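Local atomic coordinates of Cwp19 (Clostridioides difficile, PDB entry 5OQ3), a protein that hydrolyses glycosidic bonds through the TIM-barrel domain present here and, as a whole protein, may also have N-acetylmuramoyl-L-alanine amidase activity. Residues 261-266 with 297-302; 289-294 with 303-308; 248-253 with 273-278; 326-329 with 333-336. All blocks are in the same frame, centred on the assembly; numbering follows the deposited sequence.

Contact 1. Residues 261-266 with 297-302; sequences DTSGNE and LKAADY
The two loops come together at Ser263 and Ala299, whose CA atoms lie 4.8 Å apart, and one nearly straight backbone hydrogen bond joins them, Ser263 N donating to Ala299 O at 2.8 Å. Side chains gather around this bond. Ser263 OG sits between its own N and carbonyl carbon (chi1 66°), a rotation that lays the hydroxyl oxygen against the methyl of Ala299, with OG 3.3 Å from CB. From the preceding residue, Thr262 CB approaches the same carbonyl oxygen, Ala299 O, at 3.4 Å, while its methyl CG2 reaches past toward Ala300 CA. The hydroxyl of Thr262 takes no part across the loops and is instead hydrogen-bonded to Ser260 OG and Asn252 OD1. A water adds a second polar link: it donates to Asp261 O and to Lys298 O, each at 2.7 Å, and accepts from Asp301 N at 3.0 Å, so three backbone groups fix one molecule. Asp301 is itself the N-cap of helix 302-313, its OD1 taking the N-H of Ser303 as well as that of Gly296. The contact thus ties the start of that helix to a long neighbouring loop. Both segments belong to loops that follow successive barrel strands, 241-244 and 286-287, and lead into helices, the beta-alpha connections characteristic of a TIM barrel.

Contact 2. Residues 289-294 with 303-308; sequences PQLYWP and SKLVAW
The indole of Trp293 meets the methyl CD1 of Leu305 at a slant, with the carbon touching the six-membered ring at CZ3 (3.6 Å) and CE3 (3.7 Å). The neighbouring Tyr292 ring meets Tyr327 edge-to-face and carries Gln290 CB over one face, toward its rim. Tyr292 is the centre of an inverse gamma turn, closed by a weak bond from Trp293 N to Leu291 O, and the residues before and after it both direct their CB atoms at helix 302-313. Leu291 is the second point of contact. Its CG stands beside the backbone N and anti to the carbonyl carbon (chi1 -55°), and its methyls reach the helix: CD1 packs on Val306 CG1 at 3.7 Å, and both CD1 and CD2 lie 4.0 Å from Leu305 CB. CD1 therefore touches two consecutive residues of the helix. Ile322 of strand 319-324 and Trp309 of the helix also touch Leu291, and Leu349 of helix 343-350 touches Val306, so the group belongs to the layer between barrel and outer helices. No hydrogen bond crosses between the segments; carbon packs on carbon throughout, which implies that the helix is held against the loop by hydrophobic burial and dispersion.

Contact 3. Residues 248-253 with 273-278; sequences GIWRNK and ADTRAW
The N-terminus of helix 275-280, capped by Asp274, receives the indole of Trp250 from the loop that follows barrel strand 241-244. Trp250 NE1 donates to Asp274 OD1 at 2.9 Å, with an N-H...O angle of 155°. The oxygen lies close to the indole plane, at the ring edge, but it is approached on its anti side and from well outside the carboxylate plane. The same OD1 also accepts the helix's own capping bond, a weak one from Ala277 N at 3.4 Å. On the pyrrole side, Trp250 CD1 rests 3.4 Å from Thr275 N. Arg276 takes one face of the indole in two steps. Its CB lies 3.7 Å from both CE2 and CZ2 of Trp250; then the chain bends at chi3 (-70°) and carries the guanidinium over the far end of the six-membered ring, where Arg276 CZ is 3.5 Å from Trp250 CZ3, the two planes 34° apart. Arg251 CG lies over the opposite face, toward its rim. Beyond the ring, Arg276 NH1 bonds to Thr258 OG1 and NH2 makes a salt bridge with Glu312 of helix 302-313, partners that probably help fix the guanidinium in place. The chemistry implies a buried indole whose N-H is satisfied by a carboxylate oxygen shared with a helix end; this bond, the weak one from Ala277 N and the helix N-terminus would be expected to favour the charged carboxylate.

Contact 4. Residues 326-329 with 333-336; sequences IYKQ and SYGG
Tyr327 holds its CG between the backbone N and the carbonyl carbon (chi1 71°), and Tyr334 holds its own beside the backbone N (chi1 -54°); together these rotations bring the edge of the first ring against the face of the second. The result is a T-shaped pair with centroids 5.2 Å apart and planes at 82°. The CD2-CE2 edge of Tyr327 does the touching: both atoms lie 3.6 Å from Tyr334 CZ, toward the hydroxyl end of that ring. Lys328 comes over the same face of Tyr334 nearer its root, making a CH-pi contact in which CG is 4.2 Å from the ring centroid. The opposite face is covered by Ser333 OG, above its centre, so the ring is clamped between its sequence neighbour and the other segment. Beyond CG the lysine chain is extended, with CE 4.2 Å from Tyr334 CD1. Its NZ bonds to Tyr292 O and Gln337 OE1, and also to a water at 3.0 Å that donates in turn to Tyr334 O. Lys328 thus packs its aliphatic part on an aromatic face, while three neutral oxygens satisfy its N-H groups and probably solvate the charge, with no counter-ion among them.

Overall arrangement
The four contacts lie along successive loops after barrel strands 241-244, 286-287 and 319-324, probably at the C-terminal end of the barrel, where TIM-barrel enzymes carry their active sites. Contacts 1 and 2, with centres about 9 Å apart, share a salt bridge between Asp261 OD2 and Lys304 NZ (2.8 Å). The centre of contact 3 is about 13 Å from the centres of both: Glu266 OE2 meets Asn252 N at 2.8 Å, a probable hydrogen bond, and Trp250 CE3 packs on Trp308 CH2 at 3.6 Å. On the other flank, Lys328 NZ of contact 4 lies 4.2 Å from Trp293 CD1 of contact 2. Contacts 3 and 4, centres about 24 Å apart, do not touch; contact 2 bridges them.

Contact 1. Residues 261-266 with 297-302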
loop_
_atom_site.group_PDB
_atom_site.type_symbol
_atom_site.label_atom_id
_atom_site.label_comp_id
_atom_site.label_asym_id
_atom_site.label_seq_id
_atom_site.Cartn_x
_atom_site.Cartn_y
_atom_site.Cartn_z
ATOM N N ASP A 261 -5.599 3.692 -22.597
ATOM C CA ASP A 261 -4.861 4.234 -23.740
ATOM C C ASP A 261 -3.517 4.756 -23.258
ATOM O O ASP A 261 -3.265 5.974 -23.176
ATOM C CB ASP A 261 -5.659 5.278 -24.536
ATOM C CG ASP A 261 -4.912 5.750 -25.794
ATOM O OD1 ASP A 261 -4.094 4.970 -26.359
ATOM O OD2 ASP A 261 -5.123 6.915 -26.196
ATOM N N THR A 262 -2.647 3.793 -22.956
ATOM C CA THR A 262 -1.388 4.032 -22.274
ATOM C C THR A 262 -0.331 3.077 -22.814
ATOM O O THR A 262 -0.655 2.144 -23.553
ATOM C CB THR A 262 -1.577 3.789 -20.756
ATOM O OG1 THR A 262 -2.175 2.524 -20.481
ATOM C CG2 THR A 262 -2.469 4.853 -20.099
ATOM N N SER A 263 0.920 3.296 -22.426
ATOM C CA SER A 263 2.050 2.391 -22.744
ATOM C C SER A 263 2.898 2.196 -21.472
ATOM O O SER A 263 2.645 2.827 -20.464
ATOM C CB SER A 263 2.854 2.946 -23.930
ATOM O OG SER A 263 3.487 4.159 -23.577
ATOM N N GLY A 264 3.870 1.290 -21.476
ATOM C CA GLY A 264 4.635 1.013 -20.238
ATOM C C GLY A 264 4.017 -0.017 -19.296
ATOM O O GLY A 264 3.085 -0.716 -19.656
ATOM N N ASN A 265 4.522 -0.052 -18.069
ATOM C CA ASN A 265 4.370 -1.232 -17.227
ATOM C C ASN A 265 2.942 -1.471 -16.772
ATOM O O ASN A 265 2.249 -0.566 -16.341
ATOM C CB ASN A 265 5.351 -1.202 -16.043
ATOM C CG ASN A 265 6.786 -1.529 -16.459
ATOM O OD1 ASN A 265 7.052 -1.896 -17.602
ATOM N ND2 ASN A 265 7.709 -1.410 -15.525
ATOM N N GLU A 266 2.536 -2.728 -16.896
ATOM C CA GLU A 266 1.206 -3.187 -16.589
ATOM C C GLU A 266 1.203 -4.061 -15.353
ATOM O O GLU A 266 1.959 -5.011 -15.263
ATOM C CB GLU A 266 0.737 -4.032 -17.771
ATOM C CG GLU A 266 0.617 -3.274 -19.076
ATOM C CD GLU A 266 0.483 -4.194 -20.281
ATOM O OE1 GLU A 266 1.446 -4.916 -20.575
ATOM O OE2 GLU A 266 -0.557 -4.176 -20.929
ATOM N N LEU A 297 0.737 13.485 -20.128
ATOM C CA LEU A 297 1.914 12.650 -20.383
ATOM C C LEU A 297 1.496 11.556 -21.346
ATOM O O LEU A 297 0.618 10.761 -21.036
ATOM C CB LEU A 297 2.429 12.013 -19.086
ATOM C CG LEU A 297 3.667 11.139 -19.247
ATOM C CD1 LEU A 297 4.914 11.942 -19.599
ATOM C CD2 LEU A 297 3.864 10.323 -17.974
ATOM N N LYS A 298 2.166 11.469 -22.489
ATOM C CA LYS A 298 1.729 10.578 -23.569
ATOM C C LYS A 298 1.580 9.096 -23.146
ATOM O O LYS A 298 0.540 8.459 -23.413
ATOM C CB LYS A 298 2.658 10.715 -24.780
ATOM C CG LYS A 298 2.230 9.867 -25.969
ATOM C CD LYS A 298 3.122 10.108 -27.181
ATOM C CE LYS A 298 2.480 9.537 -28.432
ATOM N NZ LYS A 298 2.025 8.130 -28.261
ATOM N N ALA A 299 2.608 8.561 -22.481
ATOM C CA ALA A 299 2.622 7.134 -22.083
ATOM C C ALA A 299 1.627 6.792 -21.009
ATOM O O ALA A 299 1.253 5.612 -20.901
ATOM C CB ALA A 299 3.993 6.721 -21.578
ATOM N N ALA A 300 1.256 7.760 -20.162
ATOM C CA ALA A 300 0.438 7.457 -19.001
ATOM C C ALA A 300 -0.275 8.747 -18.550
ATOM O O ALA A 300 0.120 9.398 -17.560
ATOM C CB ALA A 300 1.276 6.876 -17.871
ATOM N N ASP A 301 -1.258 9.147 -19.359
ATOM C CA ASP A 301 -1.900 10.441 -19.221
ATOM C C ASP A 301 -2.865 10.387 -18.062
ATOM O O ASP A 301 -3.856 9.669 -18.091
ATOM C CB ASP A 301 -2.611 10.784 -20.522
ATOM C CG ASP A 301 -3.191 12.220 -20.536
ATOM O OD1 ASP A 301 -3.395 12.826 -19.463
ATOM O OD2 ASP A 301 -3.379 12.761 -21.623
ATOM N N TYR A 302 -2.544 11.143 -17.025
ATOM C CA TYR A 302 -3.416 11.232 -15.877
ATOM C C TYR A 302 -4.893 11.414 -16.243
ATOM O O TYR A 302 -5.786 10.775 -15.662
ATOM C CB TYR A 302 -2.968 12.385 -14.964
ATOM C CG TYR A 302 -3.765 12.519 -13.677
ATOM C CD1 TYR A 302 -4.976 13.253 -13.631
ATOM C CD2 TYR A 302 -3.326 11.926 -12.485
ATOM C CE1 TYR A 302 -5.688 13.391 -12.445
ATOM C CE2 TYR A 302 -4.051 12.048 -11.318
ATOM C CZ TYR A 302 -5.216 12.784 -11.290
ATOM O OH TYR A 302 -5.891 12.896 -10.121
HETATM O O HOH W 1 -1.674 7.797 -21.975
#

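Contact 2. Residues 289-294 with 303-308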
loop_
_atom_site.group_PDB
_atom_site.type_symbol
_atom_site.label_atom_id
_atom_site.label_comp_id
_atom_site.label_asym_id
_atom_site.label_seq_id
_atom_site.Cartn_x
_atom_site.Cartn_y
_atom_site.Cartn_z
ATOM N N PRO A 289 -5.622 3.310 -7.356
ATOM C CA PRO A 289 -4.603 3.267 -8.383
ATOM C C PRO A 289 -3.625 4.423 -8.192
ATOM O O PRO A 289 -4.021 5.568 -7.928
ATOM C CB PRO A 289 -5.405 3.394 -9.689
ATOM C CG PRO A 289 -6.722 3.991 -9.265
ATOM C CD PRO A 289 -6.974 3.558 -7.873
ATOM N N GLN A 290 -2.327 4.114 -8.383
ATOM C CA GLN A 290 -1.276 5.114 -8.219
ATOM C C GLN A 290 -1.071 5.831 -9.550
ATOM O O GLN A 290 -0.384 5.345 -10.456
ATOM C CB GLN A 290 0.000 4.395 -7.749
ATOM C CG GLN A 290 -0.198 3.819 -6.374
ATOM C CD GLN A 290 1.001 3.022 -5.845
ATOM O OE1 GLN A 290 2.105 3.056 -6.356
ATOM N NE2 GLN A 290 0.765 2.311 -4.769
ATOM N N LEU A 291 -1.731 6.989 -9.669
ATOM C CA LEU A 291 -1.660 7.788 -10.887
ATOM C C LEU A 291 -0.636 8.870 -10.728
ATOM O O LEU A 291 -0.930 10.074 -10.812
ATOM C CB LEU A 291 -3.052 8.346 -11.235
ATOM C CG LEU A 291 -4.181 7.308 -11.371
ATOM C CD1 LEU A 291 -5.415 7.998 -11.974
ATOM C CD2 LEU A 291 -3.789 6.093 -12.179
ATOM N N TYR A 292 0.614 8.438 -10.635
ATOM C CA TYR A 292 1.703 9.348 -10.330
ATOM C C TYR A 292 2.322 9.919 -11.599
ATOM O O TYR A 292 3.545 9.857 -11.800
ATOM C CB TYR A 292 2.756 8.627 -9.469
ATOM C CG TYR A 292 2.298 7.988 -8.175
ATOM C CD1 TYR A 292 1.148 8.394 -7.506
ATOM C CD2 TYR A 292 3.090 7.033 -7.563
ATOM C CE1 TYR A 292 0.804 7.848 -6.283
ATOM C CE2 TYR A 292 2.729 6.466 -6.352
ATOM C CZ TYR A 292 1.596 6.905 -5.695
ATOM O OH TYR A 292 1.232 6.373 -4.484
ATOM N N TRP A 293 1.477 10.538 -12.420
ATOM C CA TRP A 293 1.910 11.121 -13.655
ATOM C C TRP A 293 1.178 12.454 -13.856
ATOM O O TRP A 293 0.074 12.649 -13.359
ATOM C CB TRP A 293 1.540 10.210 -14.818
ATOM C CG TRP A 293 2.233 8.864 -14.780
ATOM C CD1 TRP A 293 3.569 8.608 -15.013
ATOM C CD2 TRP A 293 1.634 7.597 -14.507
ATOM N NE1 TRP A 293 3.823 7.271 -14.906
ATOM C CE2 TRP A 293 2.655 6.622 -14.606
ATOM C CE3 TRP A 293 0.329 7.180 -14.225
ATOM C CZ2 TRP A 293 2.406 5.267 -14.429
ATOM C CZ3 TRP A 293 0.089 5.834 -14.026
ATOM C CH2 TRP A 293 1.125 4.894 -14.111
ATOM N N PRO A 294 1.762 13.358 -14.644
ATOM C CA PRO A 294 1.083 14.588 -15.044
ATOM C C PRO A 294 -0.038 14.373 -16.041
ATOM O O PRO A 294 -0.041 13.417 -16.826
ATOM C CB PRO A 294 2.183 15.433 -15.697
ATOM C CG PRO A 294 3.440 14.744 -15.388
ATOM C CD PRO A 294 3.136 13.317 -15.156
ATOM N N SER A 303 -5.177 12.295 -17.172
ATOM C CA SER A 303 -6.567 12.568 -17.514
ATOM C C SER A 303 -7.264 11.332 -18.135
ATOM O O SER A 303 -8.456 11.112 -17.887
ATOM C CB SER A 303 -6.665 13.802 -18.412
ATOM O OG SER A 303 -6.258 13.521 -19.728
ATOM N N LYS A 304 -6.548 10.537 -18.914
ATOM C CA LYS A 304 -7.115 9.315 -19.498
ATOM C C LYS A 304 -7.307 8.268 -18.421
ATOM O O LYS A 304 -8.328 7.555 -18.390
ATOM C CB LYS A 304 -6.197 8.763 -20.605
ATOM C CG LYS A 304 -6.147 9.687 -21.817
ATOM C CD LYS A 304 -5.377 9.059 -22.967
ATOM C CE LYS A 304 -5.479 9.921 -24.209
ATOM N NZ LYS A 304 -4.478 9.483 -25.206
ATOM N N LEU A 305 -6.349 8.192 -17.503
ATOM C CA LEU A 305 -6.429 7.181 -16.475
ATOM C C LEU A 305 -7.522 7.434 -15.450
ATOM O O LEU A 305 -8.157 6.464 -14.993
ATOM C CB LEU A 305 -5.052 6.986 -15.842
ATOM C CG LEU A 305 -4.096 6.161 -16.740
ATOM C CD1 LEU A 305 -2.641 6.396 -16.348
ATOM C CD2 LEU A 305 -4.496 4.681 -16.714
ATOM N N VAL A 306 -7.765 8.679 -15.051
ATOM C CA VAL A 306 -8.871 8.908 -14.115
ATOM C C VAL A 306 -10.194 8.426 -14.732
ATOM O O VAL A 306 -11.003 7.818 -14.050
ATOM C CB VAL A 306 -8.964 10.359 -13.587
ATOM C CG1 VAL A 306 -7.837 10.696 -12.637
ATOM C CG2 VAL A 306 -9.093 11.381 -14.676
ATOM N N ALA A 307 -10.391 8.690 -16.007
ATOM C CA ALA A 307 -11.595 8.237 -16.710
ATOM C C ALA A 307 -11.705 6.724 -16.789
ATOM O O ALA A 307 -12.769 6.138 -16.577
ATOM C CB ALA A 307 -11.664 8.849 -18.087
ATOM N N TRP A 308 -10.578 6.101 -17.095
ATOM C CA TRP A 308 -10.541 4.651 -17.228
ATOM C C TRP A 308 -10.880 3.968 -15.897
ATOM O O TRP A 308 -11.706 3.040 -15.844
ATOM C CB TRP A 308 -9.162 4.190 -17.780
ATOM C CG TRP A 308 -9.176 2.719 -18.099
ATOM C CD1 TRP A 308 -9.586 2.148 -19.283
ATOM C CD2 TRP A 308 -8.802 1.617 -17.213
ATOM N NE1 TRP A 308 -9.477 0.783 -19.187
ATOM C CE2 TRP A 308 -9.009 0.424 -17.946
ATOM C CE3 TRP A 308 -8.321 1.546 -15.906
ATOM C CZ2 TRP A 308 -8.780 -0.814 -17.416
ATOM C CZ3 TRP A 308 -8.071 0.323 -15.384
ATOM C CH2 TRP A 308 -8.306 -0.856 -16.133
#

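Contact 3. Residues 248-253 with 273-278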
loop_
_atom_site.group_PDB
_atom_site.type_symbol
_atom_site.label_atom_id
_atom_site.label_comp_id
_atom_site.label_asym_id
_atom_site.label_seq_id
_atom_site.Cartn_x
_atom_site.Cartn_y
_atom_site.Cartn_z
ATOM N N GLY A 248 -0.743 2.138 -11.376
ATOM C CA GLY A 248 -1.759 2.910 -12.065
ATOM C C GLY A 248 -2.245 2.405 -13.420
ATOM O O GLY A 248 -3.283 2.879 -13.912
ATOM N N ILE A 249 -1.500 1.483 -14.027
ATOM C CA ILE A 249 -1.913 0.838 -15.263
ATOM C C ILE A 249 -2.145 -0.664 -14.963
ATOM O O ILE A 249 -1.270 -1.363 -14.433
ATOM C CB ILE A 249 -0.880 1.019 -16.394
ATOM C CG1 ILE A 249 -0.829 2.493 -16.820
ATOM C CG2 ILE A 249 -1.207 0.119 -17.587
ATOM C CD1 ILE A 249 0.351 2.829 -17.693
ATOM N N TRP A 250 -3.334 -1.134 -15.330
ATOM C CA TRP A 250 -3.735 -2.532 -15.228
ATOM C C TRP A 250 -3.279 -3.305 -16.482
ATOM O O TRP A 250 -2.374 -4.157 -16.387
ATOM C CB TRP A 250 -5.241 -2.605 -15.014
ATOM C CG TRP A 250 -5.797 -3.976 -15.112
ATOM C CD1 TRP A 250 -5.661 -5.000 -14.195
ATOM C CD2 TRP A 250 -6.585 -4.507 -16.188
ATOM N NE1 TRP A 250 -6.328 -6.121 -14.647
ATOM C CE2 TRP A 250 -6.868 -5.860 -15.878
ATOM C CE3 TRP A 250 -7.006 -4.000 -17.418
ATOM C CZ2 TRP A 250 -7.590 -6.691 -16.735
ATOM C CZ3 TRP A 250 -7.783 -4.834 -18.244
ATOM C CH2 TRP A 250 -8.035 -6.142 -17.904
ATOM N N ARG A 251 -3.813 -2.903 -17.643
ATOM C CA ARG A 251 -3.327 -3.399 -18.942
ATOM C C ARG A 251 -3.443 -2.229 -19.923
ATOM O O ARG A 251 -4.424 -1.486 -19.890
ATOM C CB ARG A 251 -4.145 -4.567 -19.521
ATOM C CG ARG A 251 -4.166 -5.784 -18.654
ATOM C CD ARG A 251 -4.837 -6.958 -19.326
ATOM N NE ARG A 251 -3.951 -7.618 -20.261
ATOM C CZ ARG A 251 -4.256 -8.727 -20.926
ATOM N NH1 ARG A 251 -3.341 -9.296 -21.678
ATOM N NH2 ARG A 251 -5.474 -9.239 -20.865
ATOM N N ASN A 252 -2.466 -2.113 -20.824
ATOM C CA ASN A 252 -2.568 -1.201 -21.923
ATOM C C ASN A 252 -3.558 -1.730 -22.995
ATOM O O ASN A 252 -3.732 -2.947 -23.173
ATOM C CB ASN A 252 -1.198 -0.986 -22.551
ATOM C CG ASN A 252 -0.165 -0.466 -21.575
ATOM O OD1 ASN A 252 -0.423 0.486 -20.836
ATOM N ND2 ASN A 252 1.040 -1.054 -21.603
ATOM N N LYS A 253 -4.176 -0.797 -23.721
ATOM C CA LYS A 253 -5.096 -1.135 -24.805
ATOM C C LYS A 253 -4.433 -2.012 -25.864
ATOM O O LYS A 253 -5.074 -2.887 -26.461
ATOM C CB LYS A 253 -5.692 0.142 -25.416
ATOM C CG LYS A 253 -6.844 -0.093 -26.377
ATOM C CD LYS A 253 -7.609 1.200 -26.654
ATOM C CE LYS A 253 -8.542 1.564 -25.507
ATOM N NZ LYS A 253 -9.333 2.779 -25.826
ATOM N N ALA A 273 -1.034 -8.587 -10.575
ATOM C CA ALA A 273 -2.020 -7.846 -9.837
ATOM C C ALA A 273 -3.156 -7.514 -10.788
ATOM O O ALA A 273 -3.097 -6.570 -11.546
ATOM C CB ALA A 273 -1.399 -6.596 -9.242
ATOM N N ASP A 274 -4.181 -8.318 -10.750
ATOM C CA ASP A 274 -5.316 -8.286 -11.664
ATOM C C ASP A 274 -6.414 -7.433 -11.027
ATOM O O ASP A 274 -7.428 -7.937 -10.536
ATOM C CB ASP A 274 -5.798 -9.677 -12.005
ATOM C CG ASP A 274 -6.824 -9.687 -13.122
ATOM O OD1 ASP A 274 -7.286 -8.596 -13.561
ATOM O OD2 ASP A 274 -7.162 -10.816 -13.550
ATOM N N THR A 275 -6.201 -6.134 -11.039
ATOM C CA THR A 275 -7.083 -5.219 -10.288
ATOM C C THR A 275 -8.514 -5.334 -10.779
ATOM O O THR A 275 -9.428 -5.242 -9.978
ATOM C CB THR A 275 -6.585 -3.794 -10.453
ATOM O OG1 THR A 275 -5.178 -3.803 -10.240
ATOM C CG2 THR A 275 -7.294 -2.872 -9.484
ATOM N N ARG A 276 -8.707 -5.532 -12.076
ATOM C CA ARG A 276 -10.076 -5.693 -12.574
ATOM C C ARG A 276 -10.770 -6.856 -11.915
ATOM O O ARG A 276 -11.949 -6.751 -11.581
ATOM C CB ARG A 276 -10.072 -5.816 -14.094
ATOM C CG ARG A 276 -11.452 -6.149 -14.623
ATOM C CD ARG A 276 -11.510 -6.182 -16.143
ATOM N NE ARG A 276 -11.374 -4.842 -16.674
ATOM C CZ ARG A 276 -11.255 -4.558 -17.964
ATOM N NH1 ARG A 276 -11.253 -5.528 -18.870
ATOM N NH2 ARG A 276 -11.170 -3.309 -18.370
ATOM N N ALA A 277 -10.100 -7.994 -11.784
ATOM C CA ALA A 277 -10.714 -9.134 -11.113
ATOM C C ALA A 277 -11.062 -8.798 -9.689
ATOM O O ALA A 277 -12.104 -9.248 -9.168
ATOM C CB ALA A 277 -9.731 -10.338 -11.167
ATOM N N TRP A 278 -10.211 -8.087 -8.980
ATOM C CA TRP A 278 -10.475 -7.743 -7.602
ATOM C C TRP A 278 -11.768 -6.953 -7.512
ATOM O O TRP A 278 -12.573 -7.143 -6.598
ATOM C CB TRP A 278 -9.353 -6.911 -7.001
ATOM C CG TRP A 278 -7.982 -7.438 -7.128
ATOM C CD1 TRP A 278 -7.574 -8.710 -7.405
ATOM C CD2 TRP A 278 -6.801 -6.668 -6.931
ATOM N NE1 TRP A 278 -6.219 -8.773 -7.464
ATOM C CE2 TRP A 278 -5.712 -7.529 -7.144
ATOM C CE3 TRP A 278 -6.554 -5.319 -6.590
ATOM C CZ2 TRP A 278 -4.396 -7.075 -7.079
ATOM C CZ3 TRP A 278 -5.271 -4.890 -6.515
ATOM C CH2 TRP A 278 -4.198 -5.753 -6.717
#

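Contact 4. Residues 326-329 with 333-336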
loop_
_atom_site.group_PDB
_atom_site.type_symbol
_atom_site.label_atom_id
_atom_site.label_comp_id
_atom_site.label_asym_id
_atom_site.label_seq_id
_atom_site.Cartn_x
_atom_site.Cartn_y
_atom_site.Cartn_z
ATOM N N ILE A 326 2.390 13.552 -5.286
ATOM C CA ILE A 326 2.881 14.860 -4.900
ATOM C C ILE A 326 4.382 14.874 -4.612
ATOM O O ILE A 326 4.968 15.946 -4.576
ATOM C CB ILE A 326 2.064 15.536 -3.795
ATOM C CG1 ILE A 326 1.980 14.710 -2.529
ATOM C CG2 ILE A 326 0.679 15.939 -4.324
ATOM C CD1 ILE A 326 1.569 15.470 -1.294
ATOM N N TYR A 327 4.994 13.700 -4.425
ATOM C CA TYR A 327 6.448 13.617 -4.338
ATOM C C TYR A 327 7.159 14.111 -5.603
ATOM O O TYR A 327 8.330 14.489 -5.557
ATOM C CB TYR A 327 6.882 12.180 -3.967
ATOM C CG TYR A 327 6.685 11.168 -5.080
ATOM C CD1 TYR A 327 5.463 10.531 -5.273
ATOM C CD2 TYR A 327 7.741 10.803 -5.897
ATOM C CE1 TYR A 327 5.301 9.583 -6.280
ATOM C CE2 TYR A 327 7.595 9.871 -6.913
ATOM C CZ TYR A 327 6.372 9.235 -7.085
ATOM O OH TYR A 327 6.195 8.274 -8.064
ATOM N N LYS A 328 6.486 14.053 -6.753
ATOM C CA LYS A 328 7.067 14.564 -8.005
ATOM C C LYS A 328 6.882 16.061 -8.073
ATOM O O LYS A 328 5.768 16.560 -8.245
ATOM C CB LYS A 328 6.458 13.871 -9.209
ATOM C CG LYS A 328 6.706 12.379 -9.302
ATOM C CD LYS A 328 6.369 11.834 -10.683
ATOM C CE LYS A 328 6.647 10.352 -10.785
ATOM N NZ LYS A 328 6.268 9.821 -12.102
ATOM N N GLN A 329 8.012 16.770 -7.970
ATOM C CA GLN A 329 8.050 18.228 -7.900
ATOM C C GLN A 329 9.027 18.852 -8.869
ATOM O O GLN A 329 9.682 19.835 -8.545
ATOM C CB GLN A 329 8.397 18.660 -6.466
ATOM C CG GLN A 329 7.328 18.209 -5.469
ATOM C CD GLN A 329 7.799 18.273 -4.044
ATOM O OE1 GLN A 329 8.740 18.998 -3.725
ATOM N NE2 GLN A 329 7.179 17.467 -3.179
ATOM N N SER A 333 15.393 13.589 -11.547
ATOM C CA SER A 333 15.170 12.178 -11.223
ATOM C C SER A 333 13.811 11.641 -11.718
ATOM O O SER A 333 13.684 10.441 -11.988
ATOM C CB SER A 333 15.305 11.956 -9.713
ATOM O OG SER A 333 14.322 12.685 -8.993
ATOM N N TYR A 334 12.808 12.523 -11.839
ATOM C CA TYR A 334 11.499 12.169 -12.407
ATOM C C TYR A 334 11.253 12.747 -13.797
ATOM O O TYR A 334 10.110 12.926 -14.194
ATOM C CB TYR A 334 10.390 12.622 -11.448
ATOM C CG TYR A 334 10.586 12.083 -10.061
ATOM C CD1 TYR A 334 10.720 10.710 -9.849
ATOM C CD2 TYR A 334 10.660 12.934 -8.960
ATOM C CE1 TYR A 334 10.911 10.192 -8.583
ATOM C CE2 TYR A 334 10.835 12.423 -7.681
ATOM C CZ TYR A 334 10.979 11.046 -7.505
ATOM O OH TYR A 334 11.165 10.488 -6.256
ATOM N N GLY A 335 12.329 13.005 -14.546
ATOM C CA GLY A 335 12.241 13.621 -15.874
ATOM C C GLY A 335 11.588 14.993 -15.902
ATOM O O GLY A 335 10.976 15.368 -16.901
ATOM N N GLY A 336 11.697 15.739 -14.801
ATOM C CA GLY A 336 11.045 17.035 -14.685
ATOM C C GLY A 336 9.537 17.041 -14.443
ATOM O O GLY A 336 8.937 18.123 -14.380
HETATM O O HOH W 2 8.998 10.173 -13.292
#